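Local coordinates for protein nucleoporin 53 (PDB 3P3D) that probably serves as a structural constituent of the nuclear pore complex, here represented by its RNA-recognition-motif domain, and may bind phospholipid and nucleic acid, at residues A[10-15]-A[21-26]; A[17-22]-A[87-92]; A[25-30]-A[65-70]. One frame throughout, in Å; residues are numbered along the deposited sequence.

In the fold
All three contacts lie within the Nup53-type RNA recognition motif and use helix 20-27 or its flanking residues, laid on an antiparallel sheet. Contact 1 is local, joining the helix to strand 9-13; contact 3 joins its far end to strand 64-68, about 35 residues on; contact 2 joins its start to the turn before strand 89-95 and that strand's first residue, about 65 residues on. Strand 9-13 lies between the other two in the sheet, so the centres of contacts 1 and 2 lie about 6 Å apart, of 1 and 3 about 8 Å, and of 2 and 3 about 14 Å. The helix thus ties the strand just before it to two from much later.

Contact 1: A[10-15]-A[21-26]; sequences ILVFGY and NQVIAY
Val-23 carries nearly all of the contact for segment 21-26, its two methyl groups parting to meet Tyr-15 and Val-12. CG1 stands opposite the backbone N (chi1 172°), reaching toward the strand, where it meets Val-12 CG2 at 4.0 Å; the two valines run alongside each other in opposite senses. The other branch turns to the loop just beyond the strand: Val-23 CG2 lies 4.0 Å from Tyr-15 CG and is about as close to Tyr-15 CB, so the methyl sits by the root of the ring, approached obliquely, and not by its phenolic end. That end has a partner elsewhere, since Tyr-15 OH is hydrogen-bonded to Thr-65 OG1 on the next strand of the sheet, which fixes where the hydroxyl end of the ring points. This is the first strand-loop-helix unit of the RNA recognition motif, with helix 20-27 lying on one face of the antiparallel sheet. Val-12 points to the helix, while Phe-13, its neighbour, points away from it, as alternation along a strand requires; in many relatives that opposite face is the one that meets RNA. One residue on from Val-23, the side chain of Ile-24 goes instead to Phe-37, Val-39 and Leu-40.

Contact 2: A[17-22]-A[87-92]; sequences ETMANQ and NGVLLG
Met-19 and Val-89 meet methyl to methyl, with Met-19 CE 3.9 Å from Val-89 CG2. The methionine reaches this point by an uneven path: its first torsion (chi1 -143°) lies away from the usual staggered positions, the next is extended, and the chain then bends at the sulfur (chi3 111°), turning CE to the hairpin. The same terminal methyl passes 4.2 Å from Asn-87 CB, so one methyl touches a residue of the turn and the first residue of the strand after it. Val-89 presents CG2, the branch held between its own backbone N and carbonyl carbon. Met-19 also rests on Phe-86, and Val-89 on Pro-16. In the RNA recognition motif a short extra strand often pairs with the start of the last strand as a hairpin; here strands 85-86 and 89-95 do so, joined through Asn-87 and Gly-88, both with positive phi and with backbone angles close to those of a type I' turn. The short 3-10 segment that leads into helix 20-27, with Ala-20 N bonded to Glu-17 O at 3.2 Å, brings Met-19 over this hairpin. Farther out, at the exposed margin, Gln-22 extends beyond CG and crosses Asn-87 obliquely. Gln-22 OE1 comes to 2.8 Å from Asn-87 ND2, a close polar approach between two amides whose planes are turned 42° apart. Asn-87 meets the helical side with two different parts of its side chain, CB against the methionine methyl and the amide nitrogen beside the glutamine oxygen.

Contact 3: A[25-30]-A[65-70]; sequences AYFQEF and TKITYD
Tyr-69 swings its ring back over the strand, CG lying opposite its own carbonyl carbon (chi1 -64°), and this carries the hydroxyl across to Phe-27. Tyr-69 OH donates a 2.7 Å hydrogen bond to Phe-27 O. The donor stands above the carbonyl plane, 35° out of it, while Phe-30 N bonds the same oxygen from the other face at 3.2 Å, so two donors grip one oxygen. The hydroxyl also lies at the edges of both phenylalanine rings, 3.6 Å from Phe-27 CD2 and 3.8 Å from Phe-30 CD2. Here segment 25-30 is fastened to the end of strand 64-68, a central strand of the RNA recognition motif sheet, and to the residue just past it, on the helix-covered face; Ala-78 of helix 72-79 touches Phe-27, Phe-30 and Tyr-69 alike. A phenylalanine in place of Tyr-69 would probably take away the side-chain bond to Phe-27 O, leaving segment 25-30 joined to 65-70 by apolar packing. Two residues before Tyr-69, Ile-67 CD1 packs 3.6 Å from Phe-27 CB, the side chains crossing nearly at right angles, and Ile-67 CG2 lies over one face of the Tyr-69 ring, toward its rim.

Contact 1: A[10-15]-A[21-26]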
loop_
_atom_site.group_PDB
_atom_site.type_symbol
_atom_site.label_atom_id
_atom_site.label_comp_id
_atom_site.label_asym_id
_atom_site.label_seq_id
_atom_site.Cartn_x
_atom_site.Cartn_y
_atom_site.Cartn_z
ATOM N N ILE A 10 -3.011 -5.178 1.625
ATOM C CA ILE A 10 -3.747 -4.042 2.120
ATOM C C ILE A 10 -3.983 -3.147 0.939
ATOM O O ILE A 10 -3.241 -3.223 -0.065
ATOM C CB ILE A 10 -2.953 -3.284 3.255
ATOM C CG1 ILE A 10 -1.645 -2.682 2.741
ATOM C CG2 ILE A 10 -2.671 -4.212 4.436
ATOM C CD1 ILE A 10 -0.821 -1.955 3.788
ATOM N N LEU A 11 -5.001 -2.303 1.059
ATOM C CA LEU A 11 -5.137 -1.125 0.205
ATOM C C LEU A 11 -4.719 0.170 0.928
ATOM O O LEU A 11 -5.276 0.481 1.967
ATOM C CB LEU A 11 -6.567 -1.027 -0.251
ATOM C CG LEU A 11 -6.987 -2.190 -1.164
ATOM C CD1 LEU A 11 -8.488 -2.235 -1.300
ATOM C CD2 LEU A 11 -6.319 -2.067 -2.516
ATOM N N VAL A 12 -3.729 0.904 0.408
ATOM C CA VAL A 12 -3.395 2.233 0.946
ATOM C C VAL A 12 -3.951 3.293 0.017
ATOM O O VAL A 12 -3.877 3.157 -1.193
ATOM C CB VAL A 12 -1.864 2.462 1.210
ATOM C CG1 VAL A 12 -1.272 1.346 2.049
ATOM C CG2 VAL A 12 -1.101 2.572 -0.066
ATOM N N PHE A 13 -4.514 4.355 0.578
ATOM C CA PHE A 13 -5.238 5.330 -0.239
ATOM C C PHE A 13 -5.295 6.731 0.355
ATOM O O PHE A 13 -5.057 6.923 1.539
ATOM C CB PHE A 13 -6.677 4.821 -0.492
ATOM C CG PHE A 13 -7.533 4.692 0.763
ATOM C CD1 PHE A 13 -8.290 5.753 1.211
ATOM C CD2 PHE A 13 -7.591 3.509 1.473
ATOM C CE1 PHE A 13 -9.063 5.650 2.340
ATOM C CE2 PHE A 13 -8.392 3.396 2.625
ATOM C CZ PHE A 13 -9.118 4.459 3.053
ATOM N N GLY A 14 -5.652 7.693 -0.495
ATOM C CA GLY A 14 -5.947 9.070 -0.097
ATOM C C GLY A 14 -4.825 10.074 -0.339
ATOM O O GLY A 14 -4.915 11.218 0.091
ATOM N N TYR A 15 -3.788 9.653 -1.060
ATOM C CA TYR A 15 -2.593 10.463 -1.271
ATOM C C TYR A 15 -2.660 11.093 -2.657
ATOM O O TYR A 15 -3.284 10.518 -3.565
ATOM C CB TYR A 15 -1.325 9.614 -1.122
ATOM C CG TYR A 15 -1.330 8.338 -1.944
ATOM C CD1 TYR A 15 -0.927 8.348 -3.271
ATOM C CD2 TYR A 15 -1.747 7.126 -1.400
ATOM C CE1 TYR A 15 -0.949 7.206 -4.036
ATOM C CE2 TYR A 15 -1.767 5.969 -2.167
ATOM C CZ TYR A 15 -1.369 6.025 -3.481
ATOM O OH TYR A 15 -1.358 4.912 -4.273
ATOM N N ASN A 21 5.109 6.982 -4.580
ATOM C CA ASN A 21 6.345 6.275 -4.280
ATOM C C ASN A 21 6.844 6.488 -2.863
ATOM O O ASN A 21 7.352 5.543 -2.249
ATOM C CB ASN A 21 7.435 6.640 -5.274
ATOM C CG ASN A 21 7.206 6.017 -6.635
ATOM O OD1 ASN A 21 6.537 4.981 -6.759
ATOM N ND2 ASN A 21 7.769 6.641 -7.668
ATOM N N GLN A 22 6.667 7.700 -2.336
ATOM C CA GLN A 22 7.030 7.980 -0.951
ATOM C C GLN A 22 6.187 7.117 -0.013
ATOM O O GLN A 22 6.669 6.673 1.046
ATOM C CB GLN A 22 6.821 9.460 -0.602
ATOM C CG GLN A 22 7.615 10.468 -1.452
ATOM C CD GLN A 22 7.290 11.926 -1.088
ATOM O OE1 GLN A 22 7.370 12.319 0.090
ATOM N NE2 GLN A 22 6.889 12.721 -2.088
ATOM N N VAL A 23 4.932 6.881 -0.415
ATOM C CA VAL A 23 3.977 6.140 0.411
ATOM C C VAL A 23 4.328 4.669 0.379
ATOM O O VAL A 23 4.377 4.015 1.415
ATOM C CB VAL A 23 2.531 6.323 -0.068
ATOM C CG1 VAL A 23 1.613 5.383 0.696
ATOM C CG2 VAL A 23 2.081 7.795 0.086
ATOM N N ILE A 24 4.616 4.163 -0.818
ATOM C CA ILE A 24 4.995 2.762 -0.981
ATOM C C ILE A 24 6.255 2.531 -0.177
ATOM O O ILE A 24 6.335 1.593 0.590
ATOM C CB ILE A 24 5.183 2.393 -2.482
ATOM C CG1 ILE A 24 3.827 2.433 -3.204
ATOM C CG2 ILE A 24 5.779 0.970 -2.652
ATOM C CD1 ILE A 24 3.935 2.539 -4.745
ATOM N N ALA A 25 7.224 3.425 -0.322
ATOM C CA ALA A 25 8.479 3.313 0.399
ATOM C C ALA A 25 8.257 3.251 1.901
ATOM O O ALA A 25 8.854 2.431 2.609
ATOM C CB ALA A 25 9.378 4.478 0.054
ATOM N N TYR A 26 7.397 4.127 2.397
ATOM C CA TYR A 26 7.098 4.127 3.812
ATOM C C TYR A 26 6.533 2.761 4.210
ATOM O O TYR A 26 6.944 2.195 5.222
ATOM C CB TYR A 26 6.136 5.271 4.140
ATOM C CG TYR A 26 5.599 5.262 5.547
ATOM C CD1 TYR A 26 6.381 5.694 6.623
ATOM C CD2 TYR A 26 4.311 4.840 5.799
ATOM C CE1 TYR A 26 5.875 5.694 7.927
ATOM C CE2 TYR A 26 3.794 4.838 7.077
ATOM C CZ TYR A 26 4.566 5.268 8.130
ATOM O OH TYR A 26 4.014 5.247 9.388
#

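Contact 2: A[17-22]-A[87-92]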
loop_
_atom_site.group_PDB
_atom_site.type_symbol
_atom_site.label_atom_id
_atom_site.label_comp_id
_atom_site.label_asym_id
_atom_site.label_seq_id
_atom_site.Cartn_x
_atom_site.Cartn_y
_atom_site.Cartn_z
ATOM N N GLU A 17 -1.343 11.708 -6.293
ATOM C CA GLU A 17 -0.584 10.779 -7.134
ATOM C C GLU A 17 0.925 11.116 -7.151
ATOM O O GLU A 17 1.786 10.220 -7.206
ATOM C CB GLU A 17 -1.160 10.723 -8.562
ATOM N N THR A 18 1.256 12.399 -7.059
ATOM C CA THR A 18 2.652 12.813 -6.990
ATOM C C THR A 18 3.419 12.142 -5.828
ATOM O O THR A 18 4.647 12.072 -5.851
ATOM C CB THR A 18 2.766 14.328 -6.815
ATOM O OG1 THR A 18 3.935 14.785 -7.504
ATOM C CG2 THR A 18 2.856 14.701 -5.321
ATOM N N MET A 19 2.685 11.642 -4.835
ATOM C CA MET A 19 3.258 11.153 -3.577
ATOM C C MET A 19 3.354 9.624 -3.450
ATOM O O MET A 19 3.853 9.125 -2.443
ATOM C CB MET A 19 2.400 11.667 -2.427
ATOM C CG MET A 19 3.196 12.040 -1.201
ATOM S SD MET A 19 2.116 12.746 0.050
ATOM C CE MET A 19 2.229 11.432 1.203
ATOM N N ALA A 20 2.885 8.896 -4.467
ATOM C CA ALA A 20 2.744 7.429 -4.417
ATOM C C ALA A 20 3.986 6.699 -3.940
ATOM O O ALA A 20 3.925 5.892 -3.018
ATOM C CB ALA A 20 2.339 6.890 -5.794
ATOM N N ASN A 21 5.109 6.982 -4.580
ATOM C CA ASN A 21 6.345 6.275 -4.280
ATOM C C ASN A 21 6.844 6.488 -2.863
ATOM O O ASN A 21 7.352 5.543 -2.249
ATOM C CB ASN A 21 7.435 6.640 -5.274
ATOM C CG ASN A 21 7.206 6.017 -6.635
ATOM O OD1 ASN A 21 6.537 4.981 -6.759
ATOM N ND2 ASN A 21 7.769 6.641 -7.668
ATOM N N GLN A 22 6.667 7.700 -2.336
ATOM C CA GLN A 22 7.030 7.980 -0.951
ATOM C C GLN A 22 6.187 7.117 -0.013
ATOM O O GLN A 22 6.669 6.673 1.046
ATOM C CB GLN A 22 6.821 9.460 -0.602
ATOM C CG GLN A 22 7.615 10.468 -1.452
ATOM C CD GLN A 22 7.290 11.926 -1.088
ATOM O OE1 GLN A 22 7.370 12.319 0.090
ATOM N NE2 GLN A 22 6.889 12.721 -2.088
ATOM N N ASN A 87 3.394 13.355 5.565
ATOM C CA ASN A 87 3.738 14.554 4.801
ATOM C C ASN A 87 2.501 15.416 4.503
ATOM O O ASN A 87 2.264 15.787 3.353
ATOM C CB ASN A 87 4.475 14.197 3.487
ATOM C CG ASN A 87 5.786 13.414 3.727
ATOM O OD1 ASN A 87 6.247 13.273 4.871
ATOM N ND2 ASN A 87 6.381 12.888 2.640
ATOM N N GLY A 88 1.706 15.702 5.534
ATOM C CA GLY A 88 0.562 16.624 5.409
ATOM C C GLY A 88 -0.723 16.112 4.753
ATOM O O GLY A 88 -1.616 16.908 4.429
ATOM N N VAL A 89 -0.841 14.796 4.550
ATOM C CA VAL A 89 -2.110 14.205 4.084
ATOM C C VAL A 89 -2.469 13.045 4.988
ATOM O O VAL A 89 -1.598 12.427 5.603
ATOM C CB VAL A 89 -2.051 13.672 2.613
ATOM C CG1 VAL A 89 -1.432 14.690 1.663
ATOM C CG2 VAL A 89 -1.273 12.396 2.557
ATOM N N LEU A 90 -3.757 12.745 5.065
ATOM C CA LEU A 90 -4.206 11.573 5.804
ATOM C C LEU A 90 -4.096 10.336 4.915
ATOM O O LEU A 90 -4.551 10.351 3.764
ATOM C CB LEU A 90 -5.643 11.755 6.286
ATOM C CG LEU A 90 -5.839 12.747 7.431
ATOM C CD1 LEU A 90 -7.288 13.142 7.473
ATOM C CD2 LEU A 90 -5.379 12.138 8.761
ATOM N N LEU A 91 -3.483 9.279 5.447
ATOM C CA LEU A 91 -3.455 8.001 4.753
ATOM C C LEU A 91 -4.538 7.074 5.257
ATOM O O LEU A 91 -4.800 6.991 6.459
ATOM C CB LEU A 91 -2.110 7.300 4.913
ATOM C CG LEU A 91 -0.913 7.996 4.286
ATOM C CD1 LEU A 91 0.282 7.057 4.307
ATOM C CD2 LEU A 91 -1.214 8.466 2.880
ATOM N N GLY A 92 -5.153 6.363 4.326
ATOM C CA GLY A 92 -6.054 5.258 4.671
ATOM C C GLY A 92 -5.408 3.907 4.443
ATOM O O GLY A 92 -4.657 3.713 3.486
#

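Contact 3: A[25-30]-A[65-70]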
loop_
_atom_site.group_PDB
_atom_site.type_symbol
_atom_site.label_atom_id
_atom_site.label_comp_id
_atom_site.label_asym_id
_atom_site.label_seq_id
_atom_site.Cartn_x
_atom_site.Cartn_y
_atom_site.Cartn_z
ATOM N N ALA A 25 7.224 3.425 -0.322
ATOM C CA ALA A 25 8.479 3.313 0.399
ATOM C C ALA A 25 8.257 3.251 1.901
ATOM O O ALA A 25 8.854 2.431 2.609
ATOM C CB ALA A 25 9.378 4.478 0.054
ATOM N N TYR A 26 7.397 4.127 2.397
ATOM C CA TYR A 26 7.098 4.127 3.812
ATOM C C TYR A 26 6.533 2.761 4.210
ATOM O O TYR A 26 6.944 2.195 5.222
ATOM C CB TYR A 26 6.136 5.271 4.140
ATOM C CG TYR A 26 5.599 5.262 5.547
ATOM C CD1 TYR A 26 6.381 5.694 6.623
ATOM C CD2 TYR A 26 4.311 4.840 5.799
ATOM C CE1 TYR A 26 5.875 5.694 7.927
ATOM C CE2 TYR A 26 3.794 4.838 7.077
ATOM C CZ TYR A 26 4.566 5.268 8.130
ATOM O OH TYR A 26 4.014 5.247 9.388
ATOM N N PHE A 27 5.628 2.200 3.400
ATOM C CA PHE A 27 4.990 0.943 3.809
ATOM C C PHE A 27 5.905 -0.297 3.795
ATOM O O PHE A 27 5.549 -1.329 4.374
ATOM C CB PHE A 27 3.688 0.715 3.059
ATOM C CG PHE A 27 2.551 1.461 3.669
ATOM C CD1 PHE A 27 2.344 2.797 3.359
ATOM C CD2 PHE A 27 1.747 0.864 4.610
ATOM C CE1 PHE A 27 1.351 3.520 3.961
ATOM C CE2 PHE A 27 0.753 1.580 5.223
ATOM C CZ PHE A 27 0.547 2.913 4.894
ATOM N N GLN A 28 7.089 -0.181 3.192
ATOM C CA GLN A 28 8.092 -1.229 3.309
ATOM C C GLN A 28 8.608 -1.403 4.738
ATOM O O GLN A 28 9.100 -2.462 5.105
ATOM C CB GLN A 28 9.261 -0.969 2.352
ATOM C CG GLN A 28 10.386 -1.987 2.456
ATOM C CD GLN A 28 11.429 -1.810 1.350
ATOM O OE1 GLN A 28 12.187 -0.844 1.355
ATOM N NE2 GLN A 28 11.466 -2.748 0.410
ATOM N N GLU A 29 8.469 -0.378 5.553
ATOM C CA GLU A 29 8.859 -0.466 6.957
ATOM C C GLU A 29 8.095 -1.541 7.737
ATOM O O GLU A 29 8.522 -1.922 8.819
ATOM C CB GLU A 29 8.647 0.891 7.642
ATOM C CG GLU A 29 9.611 1.988 7.144
ATOM C CD GLU A 29 9.423 3.331 7.852
ATOM O OE1 GLU A 29 8.879 3.365 8.994
ATOM O OE2 GLU A 29 9.820 4.352 7.241
ATOM N N PHE A 30 6.961 -2.008 7.204
ATOM C CA PHE A 30 6.146 -3.008 7.893
ATOM C C PHE A 30 6.469 -4.444 7.493
ATOM O O PHE A 30 6.111 -5.404 8.197
ATOM C CB PHE A 30 4.663 -2.674 7.693
ATOM C CG PHE A 30 4.344 -1.286 8.121
ATOM C CD1 PHE A 30 4.586 -0.905 9.432
ATOM C CD2 PHE A 30 3.901 -0.340 7.215
ATOM C CE1 PHE A 30 4.361 0.387 9.850
ATOM C CE2 PHE A 30 3.678 0.956 7.615
ATOM C CZ PHE A 30 3.922 1.326 8.940
ATOM N N THR A 65 -3.194 2.134 -3.782
ATOM C CA THR A 65 -2.420 0.989 -4.233
ATOM C C THR A 65 -2.727 -0.195 -3.377
ATOM O O THR A 65 -2.970 -0.069 -2.190
ATOM C CB THR A 65 -0.886 1.171 -4.104
ATOM O OG1 THR A 65 -0.494 2.485 -4.513
ATOM C CG2 THR A 65 -0.177 0.133 -4.955
ATOM N N LYS A 66 -2.659 -1.361 -3.976
ATOM C CA LYS A 66 -2.634 -2.572 -3.208
ATOM C C LYS A 66 -1.190 -2.818 -2.902
ATOM O O LYS A 66 -0.322 -2.491 -3.715
ATOM C CB LYS A 66 -3.244 -3.699 -4.014
ATOM C CG LYS A 66 -3.236 -5.072 -3.393
ATOM C CD LYS A 66 -3.837 -6.035 -4.439
ATOM C CE LYS A 66 -3.378 -7.453 -4.293
ATOM N NZ LYS A 66 -4.058 -8.032 -3.106
ATOM N N ILE A 67 -0.934 -3.340 -1.701
ATOM C CA ILE A 67 0.413 -3.732 -1.273
ATOM C C ILE A 67 0.288 -5.100 -0.633
ATOM O O ILE A 67 -0.585 -5.311 0.170
ATOM C CB ILE A 67 0.968 -2.766 -0.197
ATOM C CG1 ILE A 67 1.032 -1.327 -0.713
ATOM C CG2 ILE A 67 2.306 -3.235 0.309
ATOM C CD1 ILE A 67 1.640 -0.373 0.326
ATOM N N THR A 68 1.178 -6.016 -0.963
ATOM C CA THR A 68 1.069 -7.370 -0.489
ATOM C C THR A 68 2.366 -7.716 0.208
ATOM O O THR A 68 3.445 -7.570 -0.376
ATOM C CB THR A 68 0.784 -8.333 -1.675
ATOM O OG1 THR A 68 -0.284 -7.783 -2.454
ATOM C CG2 THR A 68 0.372 -9.759 -1.195
ATOM N N TYR A 69 2.247 -8.175 1.458
ATOM C CA TYR A 69 3.370 -8.622 2.265
ATOM C C TYR A 69 3.561 -10.178 2.246
ATOM O O TYR A 69 2.761 -10.865 1.648
ATOM C CB TYR A 69 3.135 -8.138 3.702
ATOM C CG TYR A 69 3.117 -6.635 3.846
ATOM C CD1 TYR A 69 4.304 -5.903 3.875
ATOM C CD2 TYR A 69 1.911 -5.936 3.960
ATOM C CE1 TYR A 69 4.290 -4.518 4.018
ATOM C CE2 TYR A 69 1.897 -4.560 4.120
ATOM C CZ TYR A 69 3.091 -3.860 4.140
ATOM O OH TYR A 69 3.063 -2.488 4.245
ATOM N N ASP A 70 4.625 -10.693 2.893
ATOM C CA ASP A 70 4.923 -12.158 3.047
ATOM C C ASP A 70 4.140 -12.857 4.145
ATOM O O ASP A 70 4.201 -14.109 4.237
ATOM C CB ASP A 70 6.349 -12.415 3.562
ATOM C CG ASP A 70 7.404 -11.890 2.679
ATOM O OD1 ASP A 70 8.595 -11.909 3.115
ATOM O OD2 ASP A 70 7.044 -11.466 1.557
#